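Long-range contacts in uric acid degradation bifunctional protein TTL (Arabidopsis thaliana, PDB 2Q37), which catalyses the last two steps of urate degradation, hydrolysis of 5-hydroxyisourate and stereoselective decarboxylation of OHCU to (S)-allantoin, the latter in the domain described here: residues 73-78 with 164-169; 78-83 with 128-133; 99-104 with 138-143. All coordinates share one frame; numbering follows the deposited sequence.

Interaction 1: residues 73-78 with 164-169. With 3AL (1-[(4S)-2,5-dioxoimidazolidin-4-yl]urea), chain B.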
loop_
_atom_site.group_PDB
_atom_site.type_symbol
_atom_site.label_atom_id
_atom_site.label_comp_id
_atom_site.label_asym_id
_atom_site.label_seq_id
_atom_site.Cartn_x
_atom_site.Cartn_y
_atom_site.Cartn_z
ATOM N N GLU A 73 3.148 6.228 6.464
ATOM C CA GLU A 73 3.693 7.313 7.248
ATOM C C GLU A 73 3.833 6.831 8.682
ATOM O O GLU A 73 4.884 7.028 9.318
ATOM C CB GLU A 73 2.780 8.548 7.202
ATOM C CG GLU A 73 3.335 9.737 7.989
ATOM C CD GLU A 73 2.499 11.012 7.851
ATOM O OE1 GLU A 73 1.251 10.951 8.001
ATOM O OE2 GLU A 73 3.102 12.087 7.609
ATOM N N ALA A 74 2.787 6.179 9.184
ATOM C CA ALA A 74 2.800 5.699 10.552
ATOM C C ALA A 74 3.870 4.650 10.842
ATOM O O ALA A 74 4.428 4.644 11.943
ATOM C CB ALA A 74 1.427 5.173 10.939
ATOM N N PHE A 75 4.166 3.777 9.872
ATOM C CA PHE A 75 5.168 2.732 10.090
ATOM C C PHE A 75 6.541 3.374 10.254
ATOM O O PHE A 75 7.327 3.007 11.147
ATOM C CB PHE A 75 5.246 1.739 8.914
ATOM C CG PHE A 75 3.948 1.062 8.574
ATOM C CD1 PHE A 75 2.957 0.864 9.536
ATOM C CD2 PHE A 75 3.739 0.563 7.283
ATOM C CE1 PHE A 75 1.777 0.168 9.207
ATOM C CE2 PHE A 75 2.572 -0.125 6.951
ATOM C CZ PHE A 75 1.588 -0.327 7.911
ATOM N N SER A 76 6.822 4.327 9.372
ATOM C CA SER A 76 8.094 5.024 9.370
ATOM C C SER A 76 8.401 5.711 10.702
ATOM O O SER A 76 9.564 5.886 11.053
ATOM C CB SER A 76 8.114 6.069 8.253
ATOM O OG SER A 76 7.255 7.157 8.565
ATOM N N ALA A 77 7.367 6.091 11.447
ATOM C CA ALA A 77 7.580 6.781 12.716
ATOM C C ALA A 77 8.242 5.932 13.800
ATOM O O ALA A 77 8.643 6.455 14.852
ATOM C CB ALA A 77 6.262 7.323 13.235
ATOM N N HIS A 78 8.363 4.634 13.561
ATOM C CA HIS A 78 8.946 3.771 14.580
ATOM C C HIS A 78 10.395 3.427 14.372
ATOM O O HIS A 78 10.917 3.479 13.263
ATOM C CB HIS A 78 8.218 2.421 14.665
ATOM C CG HIS A 78 6.758 2.520 14.961
ATOM N ND1 HIS A 78 6.268 2.755 16.228
ATOM C CD2 HIS A 78 5.677 2.344 14.164
ATOM C CE1 HIS A 78 4.948 2.711 16.202
ATOM N NE2 HIS A 78 4.564 2.463 14.962
HETATM N N MSE A 164 -1.961 -4.239 11.080
HETATM C CA MSE A 164 -2.538 -4.854 12.261
HETATM C C MSE A 164 -1.583 -4.732 13.462
HETATM O O MSE A 164 -2.002 -4.400 14.572
HETATM C CB MSE A 164 -2.826 -6.317 11.959
HETATM C CG MSE A 164 -3.452 -7.068 13.099
HETATM SE SE MSE A 164 -3.446 -8.944 12.672
HETATM C CE MSE A 164 -4.046 -8.848 10.794
ATOM N N GLU A 165 -0.306 -5.028 13.238
ATOM C CA GLU A 165 0.685 -4.895 14.292
ATOM C C GLU A 165 0.691 -3.426 14.794
ATOM O O GLU A 165 0.734 -3.162 15.997
ATOM C CB GLU A 165 2.059 -5.273 13.760
ATOM C CG GLU A 165 2.220 -6.748 13.537
ATOM C CD GLU A 165 1.897 -7.533 14.784
ATOM O OE1 GLU A 165 2.507 -7.243 15.829
ATOM O OE2 GLU A 165 1.031 -8.438 14.727
ATOM N N GLN A 166 0.625 -2.484 13.857
ATOM C CA GLN A 166 0.609 -1.061 14.167
ATOM C C GLN A 166 -0.606 -0.725 15.019
ATOM O O GLN A 166 -0.522 0.060 15.957
ATOM C CB GLN A 166 0.578 -0.268 12.858
ATOM C CG GLN A 166 0.178 1.172 12.949
ATOM C CD GLN A 166 1.188 2.008 13.698
ATOM O OE1 GLN A 166 2.396 1.913 13.467
ATOM N NE2 GLN A 166 0.695 2.849 14.605
HETATM N N MSE A 167 -1.739 -1.326 14.691
HETATM C CA MSE A 167 -2.951 -1.051 15.437
HETATM C C MSE A 167 -2.832 -1.594 16.845
HETATM O O MSE A 167 -3.305 -0.971 17.788
HETATM C CB MSE A 167 -4.163 -1.670 14.749
HETATM C CG MSE A 167 -5.482 -1.292 15.393
HETATM SE SE MSE A 167 -5.861 0.625 15.326
HETATM C CE MSE A 167 -5.842 1.023 17.256
ATOM N N LYS A 168 -2.213 -2.759 16.996
ATOM C CA LYS A 168 -2.046 -3.310 18.333
ATOM C C LYS A 168 -1.180 -2.364 19.192
ATOM O O LYS A 168 -1.482 -2.127 20.355
ATOM C CB LYS A 168 -1.399 -4.699 18.282
ATOM C CG LYS A 168 -2.281 -5.793 17.679
ATOM C CD LYS A 168 -1.690 -7.165 17.975
ATOM C CE LYS A 168 -1.499 -7.975 16.717
ATOM N NZ LYS A 168 -0.847 -9.287 17.002
ATOM N N ILE A 169 -0.116 -1.825 18.602
ATOM C CA ILE A 169 0.790 -0.919 19.292
ATOM C C ILE A 169 0.021 0.313 19.756
ATOM O O ILE A 169 0.196 0.795 20.880
ATOM C CB ILE A 169 1.916 -0.445 18.352
ATOM C CG1 ILE A 169 2.857 -1.607 18.043
ATOM C CG2 ILE A 169 2.655 0.737 18.987
ATOM C CD1 ILE A 169 3.830 -1.347 16.910
HETATM C C4 3AL B . 7.593 -0.643 16.933
HETATM C C5 3AL B . 7.765 0.324 17.993
HETATM O O5 3AL B . 8.248 1.425 18.064
HETATM N N7 3AL B . 7.227 -0.184 19.191
HETATM C C8 3AL B . 6.746 -1.446 18.879
HETATM O O8 3AL B . 6.207 -2.170 19.708
HETATM N N9 3AL B . 6.954 -1.758 17.538
HETATM N N3 3AL B . 8.854 -0.912 16.244
HETATM C C2 3AL B . 8.790 -1.870 15.120
HETATM N N1 3AL B . 9.833 -2.072 14.544
HETATM O O2 3AL B . 7.634 -2.426 14.810
#
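The side-chain amide of Gln166 receives the catalytic histidine: His78 NE2 donates to Gln166 OE1 over 2.7 Å, at an N-H...O angle of 152°. The oxygen lies in the plane of the imidazole, at its edge, whereas the donor nitrogen is tilted from the carbonyl plane of the amide. The ring and amide planes are turned 34° apart. Gln166 reaches the histidine because its CG is anti to the backbone N (chi1 163°) and the chain then bends at chi2, turning OE1 toward the imidazole; its NE2 makes a weak hydrogen bond to Thr170. Held at one nitrogen by this second-shell glutamine, the ring uses the other on the product: His78 ND1 donates a weak hydrogen bond to O5 of the bound (S)-allantoin at 3.0 Å. This fits the role of His78 as proton donor in OHCU decarboxylation. Ile169 closes the site from the helix side. Its CG2 comes obliquely to CE1 of His78 at 4.1 Å, and its CD1 presses on the hydantoin ring, 3.2 Å from the ligand N9. Nearer its backbone, Gln166 CB meets the edge of the Phe75 ring, 3.9 Å from Phe75 CE1, and Ala74 CB packs 4.2 Å from Gln166 CD. The contact thus joins the C-terminal turn of helix 68-76, and the loop that leaves it, to the middle of the long helix 155-178. Trp62 of helix 51-64 covers Ala74 and Gln166, and the Phe75 ring also meets Phe129.

Interaction 2: residues 78-83 with 128-133. With 3AL (1-[(4S)-2,5-dioxoimidazolidin-4-yl]urea), chain B.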
loop_
_atom_site.group_PDB
_atom_site.type_symbol
_atom_site.label_atom_id
_atom_site.label_comp_id
_atom_site.label_asym_id
_atom_site.label_seq_id
_atom_site.Cartn_x
_atom_site.Cartn_y
_atom_site.Cartn_z
ATOM N N HIS A 78 8.363 4.634 13.561
ATOM C CA HIS A 78 8.946 3.771 14.580
ATOM C C HIS A 78 10.395 3.427 14.372
ATOM O O HIS A 78 10.917 3.479 13.263
ATOM C CB HIS A 78 8.218 2.421 14.665
ATOM C CG HIS A 78 6.758 2.520 14.961
ATOM N ND1 HIS A 78 6.268 2.755 16.228
ATOM C CD2 HIS A 78 5.677 2.344 14.164
ATOM C CE1 HIS A 78 4.948 2.711 16.202
ATOM N NE2 HIS A 78 4.564 2.463 14.962
ATOM N N PRO A 79 11.072 3.096 15.465
ATOM C CA PRO A 79 12.476 2.703 15.378
ATOM C C PRO A 79 12.422 1.216 14.973
ATOM O O PRO A 79 11.484 0.494 15.344
ATOM C CB PRO A 79 12.983 2.889 16.810
ATOM C CG PRO A 79 11.734 2.696 17.643
ATOM C CD PRO A 79 10.699 3.448 16.847
ATOM N N GLN A 80 13.404 0.751 14.207
ATOM C CA GLN A 80 13.420 -0.652 13.812
ATOM C C GLN A 80 13.525 -1.507 15.065
ATOM O O GLN A 80 13.889 -1.011 16.138
ATOM C CB GLN A 80 14.631 -0.963 12.947
ATOM C CG GLN A 80 14.819 -0.078 11.750
ATOM C CD GLN A 80 15.935 -0.595 10.862
ATOM O OE1 GLN A 80 17.052 -0.873 11.333
ATOM N NE2 GLN A 80 15.642 -0.738 9.573
ATOM N N ILE A 81 13.205 -2.791 14.936
ATOM C CA ILE A 81 13.328 -3.700 16.064
ATOM C C ILE A 81 14.818 -4.010 16.201
ATOM O O ILE A 81 15.411 -4.674 15.346
ATOM C CB ILE A 81 12.555 -5.012 15.824
ATOM C CG1 ILE A 81 11.044 -4.738 15.858
ATOM C CG2 ILE A 81 12.961 -6.049 16.868
ATOM C CD1 ILE A 81 10.521 -4.179 17.186
ATOM N N GLY A 82 15.419 -3.521 17.279
ATOM C CA GLY A 82 16.838 -3.734 17.500
ATOM C C GLY A 82 17.525 -2.398 17.714
ATOM O O GLY A 82 18.733 -2.323 17.934
ATOM N N ASN A 83 16.736 -1.336 17.629
ATOM C CA ASN A 83 17.215 0.016 17.844
ATOM C C ASN A 83 16.313 0.650 18.886
ATOM O O ASN A 83 15.275 0.096 19.245
ATOM C CB ASN A 83 17.149 0.840 16.555
ATOM C CG ASN A 83 18.175 0.408 15.545
ATOM O OD1 ASN A 83 19.352 0.281 15.870
ATOM N ND2 ASN A 83 17.741 0.178 14.311
ATOM N N GLY A 128 9.568 -2.233 1.220
ATOM C CA GLY A 128 9.369 -0.801 1.067
ATOM C C GLY A 128 9.110 -0.027 2.343
ATOM O O GLY A 128 9.038 1.193 2.320
ATOM N N PHE A 129 8.922 -0.727 3.451
ATOM C CA PHE A 129 8.725 -0.085 4.747
ATOM C C PHE A 129 9.448 -0.993 5.734
ATOM O O PHE A 129 9.790 -2.132 5.387
ATOM C CB PHE A 129 7.230 0.058 5.075
ATOM C CG PHE A 129 6.408 -1.157 4.743
ATOM C CD1 PHE A 129 6.393 -2.273 5.601
ATOM C CD2 PHE A 129 5.644 -1.198 3.566
ATOM C CE1 PHE A 129 5.630 -3.412 5.290
ATOM C CE2 PHE A 129 4.872 -2.339 3.240
ATOM C CZ PHE A 129 4.865 -3.448 4.101
ATOM N N ILE A 130 9.714 -0.508 6.940
ATOM C CA ILE A 130 10.426 -1.332 7.917
ATOM C C ILE A 130 9.550 -2.441 8.503
ATOM O O ILE A 130 8.332 -2.447 8.334
ATOM C CB ILE A 130 10.995 -0.478 9.097
ATOM C CG1 ILE A 130 9.864 0.217 9.844
ATOM C CG2 ILE A 130 11.947 0.575 8.570
ATOM C CD1 ILE A 130 10.311 0.782 11.170
ATOM N N PHE A 131 10.190 -3.385 9.184
ATOM C CA PHE A 131 9.490 -4.491 9.822
ATOM C C PHE A 131 8.721 -3.964 11.063
ATOM O O PHE A 131 9.325 -3.445 12.011
ATOM C CB PHE A 131 10.513 -5.556 10.220
ATOM C CG PHE A 131 9.929 -6.694 11.001
ATOM C CD1 PHE A 131 9.016 -7.570 10.411
ATOM C CD2 PHE A 131 10.302 -6.908 12.333
ATOM C CE1 PHE A 131 8.485 -8.655 11.147
ATOM C CE2 PHE A 131 9.777 -7.988 13.075
ATOM C CZ PHE A 131 8.870 -8.860 12.480
ATOM N N ILE A 132 7.397 -4.099 11.043
ATOM C CA ILE A 132 6.524 -3.630 12.130
ATOM C C ILE A 132 5.909 -4.796 12.901
ATOM O O ILE A 132 5.309 -5.698 12.323
ATOM C CB ILE A 132 5.360 -2.769 11.589
ATOM C CG1 ILE A 132 5.915 -1.614 10.741
ATOM C CG2 ILE A 132 4.522 -2.211 12.759
ATOM C CD1 ILE A 132 6.769 -0.617 11.537
ATOM N N ILE A 133 6.061 -4.772 14.213
ATOM C CA ILE A 133 5.523 -5.824 15.056
ATOM C C ILE A 133 5.373 -5.224 16.433
ATOM O O ILE A 133 6.234 -4.452 16.871
ATOM C CB ILE A 133 6.497 -7.023 15.156
ATOM C CG1 ILE A 133 5.786 -8.246 15.748
ATOM C CG2 ILE A 133 7.674 -6.668 16.061
ATOM C CD1 ILE A 133 6.716 -9.493 15.969
HETATM C C4 3AL B . 7.593 -0.643 16.933
HETATM C C5 3AL B . 7.765 0.324 17.993
HETATM O O5 3AL B . 8.248 1.425 18.064
HETATM N N7 3AL B . 7.227 -0.184 19.191
HETATM C C8 3AL B . 6.746 -1.446 18.879
HETATM O O8 3AL B . 6.207 -2.170 19.708
HETATM N N9 3AL B . 6.954 -1.758 17.538
HETATM N N3 3AL B . 8.854 -0.912 16.244
HETATM C C2 3AL B . 8.790 -1.870 15.120
HETATM N N1 3AL B . 9.833 -2.072 14.544
HETATM O O2 3AL B . 7.634 -2.426 14.810
HETATM O O HOH W 1 12.030 -3.331 12.403
#
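The rings of Phe131 and His78 are each met obliquely by an isoleucine. Ile81 CG1 approaches the Phe131 ring at CD2 (4.2 Å), while Tyr123 of helix 110-127 meets that ring edge-to-face; at the imidazole, Ile132 CD1 lies 4.1 Å from His78 CD2, the side chains crossing at about a right angle. Ile81 CG1 also packs on Ile133 CG2 at 3.9 Å. The amide NE2 of Gln80 lies 4.0 Å from Ile130 CG2, the side chains crossing at an angle. Ile130 holds CG1 between its backbone N and carbonyl carbon (chi1 61°), which carries CD1 to the carbonyl oxygen of His78. Since NE2 of His78 is bonded to Gln166, an alanine here would probably leave that glutamine oxygen and O5 of the allantoin without their N-H donors and open a gap beside Ile132. Between the two loops the ureido arm of the ligand is gripped by main chain. Pro79 O accepts from N1 at 3.2 Å and, weakly, from N3; N1 also donates to Phe131 O at 2.9 Å, and O2 accepts from Ile133 N at 2.9 Å. Ring nitrogen N9 donates to Ile133 O at an angle of 159°. A water joins Ile81 N to Phe131 O, with a weak bond from N1. This is consistent with a ligand held mainly by peptide groups, which match the ureido donors and acceptors, Ile81 and Ile132 flanking the arm.

Interaction 3: residues 99-104 with 138-143. With 3AL (1-[(4S)-2,5-dioxoimidazolidin-4-yl]urea), chain B.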
loop_
_atom_site.group_PDB
_atom_site.type_symbol
_atom_site.label_atom_id
_atom_site.label_comp_id
_atom_site.label_asym_id
_atom_site.label_seq_id
_atom_site.Cartn_x
_atom_site.Cartn_y
_atom_site.Cartn_z
ATOM N N SER A 99 9.920 1.749 24.211
ATOM C CA SER A 99 9.736 1.136 25.519
ATOM C C SER A 99 8.981 -0.193 25.428
ATOM O O SER A 99 8.972 -0.992 26.382
ATOM C CB SER A 99 8.996 2.096 26.458
ATOM O OG SER A 99 9.868 3.111 26.932
ATOM N N GLU A 100 8.320 -0.422 24.299
ATOM C CA GLU A 100 7.629 -1.687 24.110
ATOM C C GLU A 100 8.742 -2.715 24.001
ATOM O O GLU A 100 8.513 -3.917 24.154
ATOM C CB GLU A 100 6.823 -1.696 22.818
ATOM C CG GLU A 100 5.466 -1.051 22.912
ATOM C CD GLU A 100 5.477 0.417 22.562
ATOM O OE1 GLU A 100 6.366 0.837 21.789
ATOM O OE2 GLU A 100 4.575 1.145 23.043
ATOM N N GLN A 101 9.953 -2.214 23.742
ATOM C CA GLN A 101 11.128 -3.057 23.601
ATOM C C GLN A 101 11.966 -3.290 24.872
ATOM O O GLN A 101 13.054 -3.890 24.813
ATOM C CB GLN A 101 12.011 -2.508 22.494
ATOM C CG GLN A 101 11.734 -3.116 21.155
ATOM C CD GLN A 101 12.779 -2.728 20.120
ATOM O OE1 GLN A 101 12.802 -1.597 19.633
ATOM N NE2 GLN A 101 13.661 -3.664 19.789
ATOM N N SER A 102 11.463 -2.841 26.019
ATOM C CA SER A 102 12.179 -3.021 27.279
ATOM C C SER A 102 12.525 -4.478 27.549
ATOM O O SER A 102 13.681 -4.787 27.836
ATOM C CB SER A 102 11.359 -2.460 28.437
ATOM O OG SER A 102 9.983 -2.677 28.212
ATOM N N THR A 103 11.531 -5.363 27.453
ATOM C CA THR A 103 11.724 -6.799 27.666
ATOM C C THR A 103 12.800 -7.350 26.724
ATOM O O THR A 103 13.693 -8.087 27.129
ATOM C CB THR A 103 10.412 -7.570 27.406
ATOM O OG1 THR A 103 9.475 -7.281 28.449
ATOM C CG2 THR A 103 10.659 -9.073 27.351
ATOM N N ALA A 104 12.724 -6.982 25.459
ATOM C CA ALA A 104 13.700 -7.471 24.519
ATOM C C ALA A 104 15.121 -6.975 24.851
ATOM O O ALA A 104 16.097 -7.700 24.626
ATOM C CB ALA A 104 13.303 -7.072 23.110
ATOM N N ARG A 138 8.096 -9.764 24.034
ATOM C CA ARG A 138 8.871 -10.396 22.999
ATOM C C ARG A 138 10.354 -10.125 23.137
ATOM O O ARG A 138 10.791 -9.078 23.628
ATOM C CB ARG A 138 8.371 -9.940 21.632
ATOM C CG ARG A 138 6.849 -9.854 21.546
ATOM C CD ARG A 138 6.219 -10.986 20.751
ATOM N NE ARG A 138 5.332 -10.446 19.715
ATOM C CZ ARG A 138 4.144 -9.884 19.947
ATOM N NH1 ARG A 138 3.672 -9.793 21.195
ATOM N NH2 ARG A 138 3.444 -9.369 18.926
ATOM N N THR A 139 11.117 -11.116 22.701
ATOM C CA THR A 139 12.565 -11.086 22.700
ATOM C C THR A 139 13.012 -10.679 21.298
ATOM O O THR A 139 12.231 -10.764 20.346
ATOM C CB THR A 139 13.093 -12.485 23.018
ATOM O OG1 THR A 139 12.918 -12.745 24.418
ATOM C CG2 THR A 139 14.553 -12.609 22.645
ATOM N N HIS A 140 14.248 -10.207 21.165
ATOM C CA HIS A 140 14.747 -9.845 19.842
ATOM C C HIS A 140 14.852 -11.120 19.014
ATOM O O HIS A 140 14.681 -11.107 17.788
ATOM C CB HIS A 140 16.111 -9.168 19.938
ATOM C CG HIS A 140 16.040 -7.758 20.424
ATOM N ND1 HIS A 140 16.460 -7.381 21.680
ATOM C CD2 HIS A 140 15.567 -6.638 19.831
ATOM C CE1 HIS A 140 16.250 -6.087 21.840
ATOM N NE2 HIS A 140 15.708 -5.612 20.731
ATOM N N ALA A 141 15.117 -12.222 19.707
ATOM C CA ALA A 141 15.239 -13.529 19.082
ATOM C C ALA A 141 13.895 -13.978 18.478
ATOM O O ALA A 141 13.837 -14.420 17.319
ATOM C CB ALA A 141 15.729 -14.543 20.110
ATOM N N GLU A 142 12.816 -13.873 19.253
ATOM C CA GLU A 142 11.512 -14.271 18.744
ATOM C C GLU A 142 11.134 -13.357 17.589
ATOM O O GLU A 142 10.615 -13.813 16.565
ATOM C CB GLU A 142 10.452 -14.169 19.829
ATOM C CG GLU A 142 10.808 -14.921 21.087
ATOM C CD GLU A 142 9.852 -14.621 22.210
ATOM O OE1 GLU A 142 9.224 -13.544 22.171
ATOM O OE2 GLU A 142 9.732 -15.445 23.135
HETATM N N MSE A 143 11.408 -12.066 17.749
HETATM C CA MSE A 143 11.080 -11.098 16.714
HETATM C C MSE A 143 11.931 -11.261 15.467
HETATM O O MSE A 143 11.458 -11.008 14.371
HETATM C CB MSE A 143 11.194 -9.681 17.266
HETATM C CG MSE A 143 10.139 -9.380 18.317
HETATM SE SE MSE A 143 9.972 -7.482 18.688
HETATM C CE MSE A 143 10.979 -7.373 20.369
HETATM C C4 3AL B . 7.593 -0.643 16.933
HETATM C C5 3AL B . 7.765 0.324 17.993
HETATM O O5 3AL B . 8.248 1.425 18.064
HETATM N N7 3AL B . 7.227 -0.184 19.191
HETATM C C8 3AL B . 6.746 -1.446 18.879
HETATM O O8 3AL B . 6.207 -2.170 19.708
HETATM N N9 3AL B . 6.954 -1.758 17.538
HETATM N N3 3AL B . 8.854 -0.912 16.244
HETATM C C2 3AL B . 8.790 -1.870 15.120
HETATM N N1 3AL B . 9.833 -2.072 14.544
HETATM O O2 3AL B . 7.634 -2.426 14.810
HETATM O O HOH W 2 9.954 -6.292 24.040
#
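Ala104 and Thr139 bring the two backbones closest, CA to CA 4.2 Å, where short helix 102-105 meets the start of helix 140-150 in the all-helical OHCU decarboxylase domain. A type I beta turn from Ser99 to Ser102 leads into the first helix, and Ser99 O accepts from both N and OG of Ser102. Gln101 and Thr139 occupy the N-cap positions. Glu142 OE1 accepts from Thr139 N at 3.1 Å, the N-H coming from above the carboxylate plane, while the threonine side chain makes no capping bond. The centre of the contact is Ala104 CB. It sits over one face of the His140 imidazole, 3.5 Å from the centroid, in a CH-pi contact, and touches the selenomethionine Met143 at CE (3.6 Å). Phe105 meets the same imidazole edge-to-face. Thr103 CG2 rests on Arg138 O at 3.7 Å, its OG1 being bonded to Ser136. A water accepts from Ala104 N and also lies within bonding distance of Glu100 O and Arg138 O, joining the segments. At the start of this region the Glu100 chain bends at chi2 (91°), and Glu100 OE1, which is also salt-bridged to Arg173, accepts from ligand N7 at 2.9 Å.

Overall arrangement
From the N terminus, helix 68-76 opens interaction 1, which closes the longest loop when helix 155-178 returns to it; the other two contacts fall within that loop. Interaction 2 starts at the shared His78 and joins the loop after helix 68-76 to the one after helix 110-127. Before it closes, residues 99-104 begin interaction 3, which ends on helix 140-150, so these two cross along the chain. Ile81 and Ile133 of interaction 2 touch the selenium of Met143 in interaction 3, and Phe75 O of interaction 1 packs on Ile130 and Ile132. All three border one allantoin, with helices and loops converging around a single pocket.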